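Local coordinates for lipoprotein NlpE (Escherichia coli, PDB 2Z4I) that activates the Cpx pathway from the outer membrane and takes part in copper homeostasis and in cell attachment to hydrophobic surfaces during biofilm formation, at residues Arg161-Leu164 against Ala165-His169; Val153-Ala157 against Glu158-Ser162. The protein carries 1 engineered substitution. One frame throughout, in Å; residues are numbered along the deposited sequence.

Contact 1. Residues Arg161-Leu164 against Ala165-His169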
loop_
_atom_site.group_PDB
_atom_site.type_symbol
_atom_site.label_atom_id
_atom_site.label_comp_id
_atom_site.label_asym_id
_atom_site.label_seq_id
_atom_site.Cartn_x
_atom_site.Cartn_y
_atom_site.Cartn_z
ATOM N N ARG A 161 -14.110 21.080 27.874
ATOM C CA ARG A 161 -13.895 22.313 28.618
ATOM C C ARG A 161 -13.783 23.437 27.583
ATOM O O ARG A 161 -14.576 24.381 27.574
ATOM C CB ARG A 161 -12.596 22.244 29.431
ATOM C CG ARG A 161 -12.493 21.100 30.444
ATOM C CD ARG A 161 -11.459 21.446 31.524
ATOM N NE ARG A 161 -10.659 20.309 31.997
ATOM C CZ ARG A 161 -11.108 19.312 32.759
ATOM N NH1 ARG A 161 -12.378 19.278 33.154
ATOM N NH2 ARG A 161 -10.269 18.353 33.148
ATOM N N SER A 162 -12.795 23.297 26.704
ATOM C CA SER A 162 -12.527 24.258 25.642
ATOM C C SER A 162 -13.786 24.635 24.881
ATOM O O SER A 162 -14.039 25.809 24.633
ATOM C CB SER A 162 -11.493 23.679 24.682
ATOM O OG SER A 162 -10.325 23.285 25.387
ATOM N N TYR A 163 -14.578 23.642 24.503
ATOM C CA TYR A 163 -15.813 23.919 23.779
ATOM C C TYR A 163 -16.650 24.919 24.566
ATOM O O TYR A 163 -17.020 25.975 24.059
ATOM C CB TYR A 163 -16.622 22.632 23.568
ATOM C CG TYR A 163 -18.094 22.853 23.266
ATOM C CD1 TYR A 163 -18.495 23.661 22.204
ATOM C CD2 TYR A 163 -19.086 22.247 24.040
ATOM C CE1 TYR A 163 -19.845 23.865 21.915
ATOM C CE2 TYR A 163 -20.444 22.441 23.763
ATOM C CZ TYR A 163 -20.820 23.256 22.696
ATOM O OH TYR A 163 -22.160 23.484 22.411
ATOM N N LEU A 164 -16.939 24.570 25.814
ATOM C CA LEU A 164 -17.750 25.409 26.684
ATOM C C LEU A 164 -17.178 26.815 26.768
ATOM O O LEU A 164 -17.904 27.801 26.615
ATOM C CB LEU A 164 -17.812 24.784 28.075
ATOM C CG LEU A 164 -18.507 23.426 28.139
ATOM C CD1 LEU A 164 -18.228 22.768 29.467
ATOM C CD2 LEU A 164 -19.998 23.607 27.921
ATOM N N ALA A 165 -15.869 26.889 26.998
ATOM C CA ALA A 165 -15.156 28.159 27.118
ATOM C C ALA A 165 -15.182 28.978 25.834
ATOM O O ALA A 165 -14.807 30.151 25.834
ATOM C CB ALA A 165 -13.712 27.906 27.532
ATOM N N ALA A 166 -15.625 28.365 24.742
ATOM C CA ALA A 166 -15.670 29.052 23.465
ATOM C C ALA A 166 -17.086 29.370 23.030
ATOM O O ALA A 166 -17.298 30.248 22.205
ATOM C CB ALA A 166 -14.988 28.211 22.415
ATOM N N ARG A 167 -18.065 28.664 23.580
ATOM C CA ARG A 167 -19.446 28.912 23.201
ATOM C C ARG A 167 -20.102 30.001 24.059
ATOM O O ARG A 167 -21.295 30.300 23.905
ATOM C CB ARG A 167 -20.245 27.618 23.295
ATOM C CG ARG A 167 -20.408 27.099 24.704
ATOM C CD ARG A 167 -21.489 26.040 24.749
ATOM N NE ARG A 167 -21.927 25.797 26.115
ATOM C CZ ARG A 167 -22.935 25.001 26.440
ATOM N NH1 ARG A 167 -23.270 24.834 27.713
ATOM N NH2 ARG A 167 -23.610 24.371 25.489
ATOM N N GLY A 168 -19.314 30.584 24.963
ATOM C CA GLY A 168 -19.798 31.641 25.841
ATOM C C GLY A 168 -21.229 31.535 26.346
ATOM O O GLY A 168 -21.703 30.461 26.713
ATOM N N HIS A 169 -21.918 32.671 26.371
ATOM C CA HIS A 169 -23.298 32.726 26.837
ATOM C C HIS A 169 -24.253 32.148 25.806
ATOM O O HIS A 169 -25.093 32.865 25.250
ATOM C CB HIS A 169 -23.691 34.168 27.158
#

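Contact 2. Residues Val153-Ala157 against Glu158-Ser162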
loop_
_atom_site.group_PDB
_atom_site.type_symbol
_atom_site.label_atom_id
_atom_site.label_comp_id
_atom_site.label_asym_id
_atom_site.label_seq_id
_atom_site.Cartn_x
_atom_site.Cartn_y
_atom_site.Cartn_z
ATOM N N VAL A 153 -18.377 11.863 19.467
ATOM C CA VAL A 153 -16.979 12.115 19.757
ATOM C C VAL A 153 -16.636 11.558 21.130
ATOM O O VAL A 153 -17.254 11.916 22.124
ATOM C CB VAL A 153 -16.683 13.635 19.691
ATOM C CG1 VAL A 153 -15.213 13.898 19.891
ATOM C CG2 VAL A 153 -17.133 14.177 18.355
ATOM N N ALA A 154 -15.656 10.664 21.177
ATOM C CA ALA A 154 -15.243 10.060 22.437
ATOM C C ALA A 154 -15.066 11.151 23.483
ATOM O O ALA A 154 -14.437 12.175 23.212
ATOM C CB ALA A 154 -13.932 9.293 22.254
ATOM N N ASN A 155 -15.629 10.939 24.672
ATOM C CA ASN A 155 -15.504 11.923 25.735
ATOM C C ASN A 155 -14.063 12.271 25.968
ATOM O O ASN A 155 -13.211 11.392 25.984
ATOM C CB ASN A 155 -16.091 11.402 27.039
ATOM C CG ASN A 155 -17.577 11.482 27.059
ATOM O OD1 ASN A 155 -18.251 10.845 26.251
ATOM N ND2 ASN A 155 -18.109 12.282 27.968
ATOM N N ASN A 156 -13.805 13.560 26.144
ATOM C CA ASN A 156 -12.466 14.061 26.411
ATOM C C ASN A 156 -12.605 15.363 27.186
ATOM O O ASN A 156 -12.956 16.403 26.632
ATOM C CB ASN A 156 -11.717 14.306 25.115
ATOM C CG ASN A 156 -10.313 14.763 25.354
ATOM O OD1 ASN A 156 -10.076 15.910 25.716
ATOM N ND2 ASN A 156 -9.366 13.861 25.179
ATOM N N ALA A 157 -12.339 15.282 28.483
ATOM C CA ALA A 157 -12.450 16.413 29.390
ATOM C C ALA A 157 -12.026 17.742 28.796
ATOM O O ALA A 157 -12.846 18.644 28.620
ATOM C CB ALA A 157 -11.644 16.138 30.633
ATOM N N GLU A 158 -10.739 17.855 28.490
ATOM C CA GLU A 158 -10.191 19.084 27.942
ATOM C C GLU A 158 -10.941 19.619 26.736
ATOM O O GLU A 158 -11.242 20.814 26.669
ATOM C CB GLU A 158 -8.720 18.908 27.583
ATOM C CG GLU A 158 -7.998 20.232 27.473
ATOM C CD GLU A 158 -8.509 21.249 28.501
ATOM O OE1 GLU A 158 -9.606 21.817 28.281
ATOM O OE2 GLU A 158 -7.826 21.471 29.534
ATOM N N LEU A 159 -11.243 18.748 25.781
ATOM C CA LEU A 159 -11.968 19.198 24.609
ATOM C C LEU A 159 -13.284 19.843 25.055
ATOM O O LEU A 159 -13.586 20.972 24.688
ATOM C CB LEU A 159 -12.238 18.023 23.681
ATOM C CG LEU A 159 -12.682 18.391 22.267
ATOM C CD1 LEU A 159 -11.564 19.131 21.558
ATOM C CD2 LEU A 159 -13.040 17.126 21.497
ATOM N N GLU A 160 -14.049 19.130 25.876
ATOM C CA GLU A 160 -15.331 19.626 26.363
ATOM C C GLU A 160 -15.198 20.932 27.128
ATOM O O GLU A 160 -16.077 21.796 27.055
ATOM C CB GLU A 160 -15.989 18.570 27.246
ATOM C CG GLU A 160 -16.373 17.311 26.487
ATOM C CD GLU A 160 -16.108 16.053 27.286
ATOM O OE1 GLU A 160 -16.299 14.950 26.737
ATOM O OE2 GLU A 160 -15.705 16.165 28.461
ATOM N N ARG A 161 -14.110 21.080 27.874
ATOM C CA ARG A 161 -13.895 22.313 28.618
ATOM C C ARG A 161 -13.783 23.437 27.583
ATOM O O ARG A 161 -14.576 24.381 27.574
ATOM C CB ARG A 161 -12.596 22.244 29.431
ATOM C CG ARG A 161 -12.493 21.100 30.444
ATOM C CD ARG A 161 -11.459 21.446 31.524
ATOM N NE ARG A 161 -10.659 20.309 31.997
ATOM C CZ ARG A 161 -11.108 19.312 32.759
ATOM N NH1 ARG A 161 -12.378 19.278 33.154
ATOM N NH2 ARG A 161 -10.269 18.353 33.148
ATOM N N SER A 162 -12.795 23.297 26.704
ATOM C CA SER A 162 -12.527 24.258 25.642
ATOM C C SER A 162 -13.786 24.635 24.881
ATOM O O SER A 162 -14.039 25.809 24.633
ATOM C CB SER A 162 -11.493 23.679 24.682
ATOM O OG SER A 162 -10.325 23.285 25.387
HETATM O O HOH W 1 -15.467 14.686 23.639
#

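Contact 1. Residues Arg161-Leu164 against Ala165-His169
R161 O takes a hydrogen bond from A165 N at 2.9 Å. This is a regular i to i+4 helix bond. One residue on, S162 O lies 3.4 Å from the methyl CB of A166. The S162 hydroxyl OG hydrogen-bonds back to E158 O, one turn earlier. Y163 O accepts both an i+3 and an i+4 bond, from A166 N and R167 N, where the helix becomes weakly bonded. Both are 2.9 Å long, the first from above the carbonyl plane. The Y163 ring is swung away from its own backbone N (chi1 160°), which lays it beside R167. R167 CG sits over one ring face, toward the rim, and R167 CD comes within 3.5 Å of Y163 CZ. The ring and the guanidinium are tilted 54° apart. The Y163 hydroxyl is hydrogen-bonded to K172 O. L164 runs alongside R167, and its CD2 lies over a guanidinium face, 3.4 Å from R167 NE. L164 O also accepts from R167 N, at 3.2 Å. G168 then leaves the helix with positive phi. Contact 1 is thus the C-terminal end of helix 157-167. Its buried Y163 meets F134 and Y135 of strand 127-135, stacks edge-to-face with Y133, and touches F205 of strand 205-206. V174 of strand 174-185 touches both Y163 and R167.

Contact 2. Residues Val153-Ala157 against Glu158-Ser162
N156 has CG anti to its backbone N (chi1 -177°), and this sends its amide toward the start of the helix. There OD1 accepts from L159 N at 3.1 Å, in the carbonyl plane and on a lone pair. With CG anti to the carbonyl carbon (chi1 -66°) and a bend at chi2, the E160 side chain turns its carboxylate back over the N156 backbone. E160 OE1 accepts from N156 N at 2.9 Å and is met from above the carboxylate plane. In return, N156 O accepts from E160 N at 3.0 Å. Three bonds therefore tie N156 to the first turn. A water donates to A154 O at 2.7 Å and to E160 OE1 at 3.2 Å, so OE1 is held by two donors. The neighbouring helix start would probably stabilise the negative charge of E160. On another flank, the methyl CB of A157 lies over a face of the R161 guanidinium, 3.6 Å from NH2. V153 CG1 meets L159 CD2 at 4.2 Å, and both side chains touch Y133. The arrangement is an asparagine N-cap with a reciprocal glutamate bond. It resembles a capping box, but the glutamate comes one residue later than in the classic form. It starts the helix of the C-terminal OB domain.

Both contacts use helix 157-167, and their centres lie 11 Å apart. Contact 2 joins the loop after strand 150-152 to its first turn, and contact 1 covers its last turns and exit. They overlap at R161 and S162. The centre of contact 2 is about 34 Å from the chain centre and that of contact 1 about 41 Å, as expected for a two-domain chain with a flexible linker between its domains. Both ends of the helix pack on strand 127-135 of the C-terminal OB domain, where Y133 is touched from both contacts. F205 likewise meets residues of both. Strand 127-135 lies within the range 124-136 that could contain a copper-binding motif, but no metal is part of either contact.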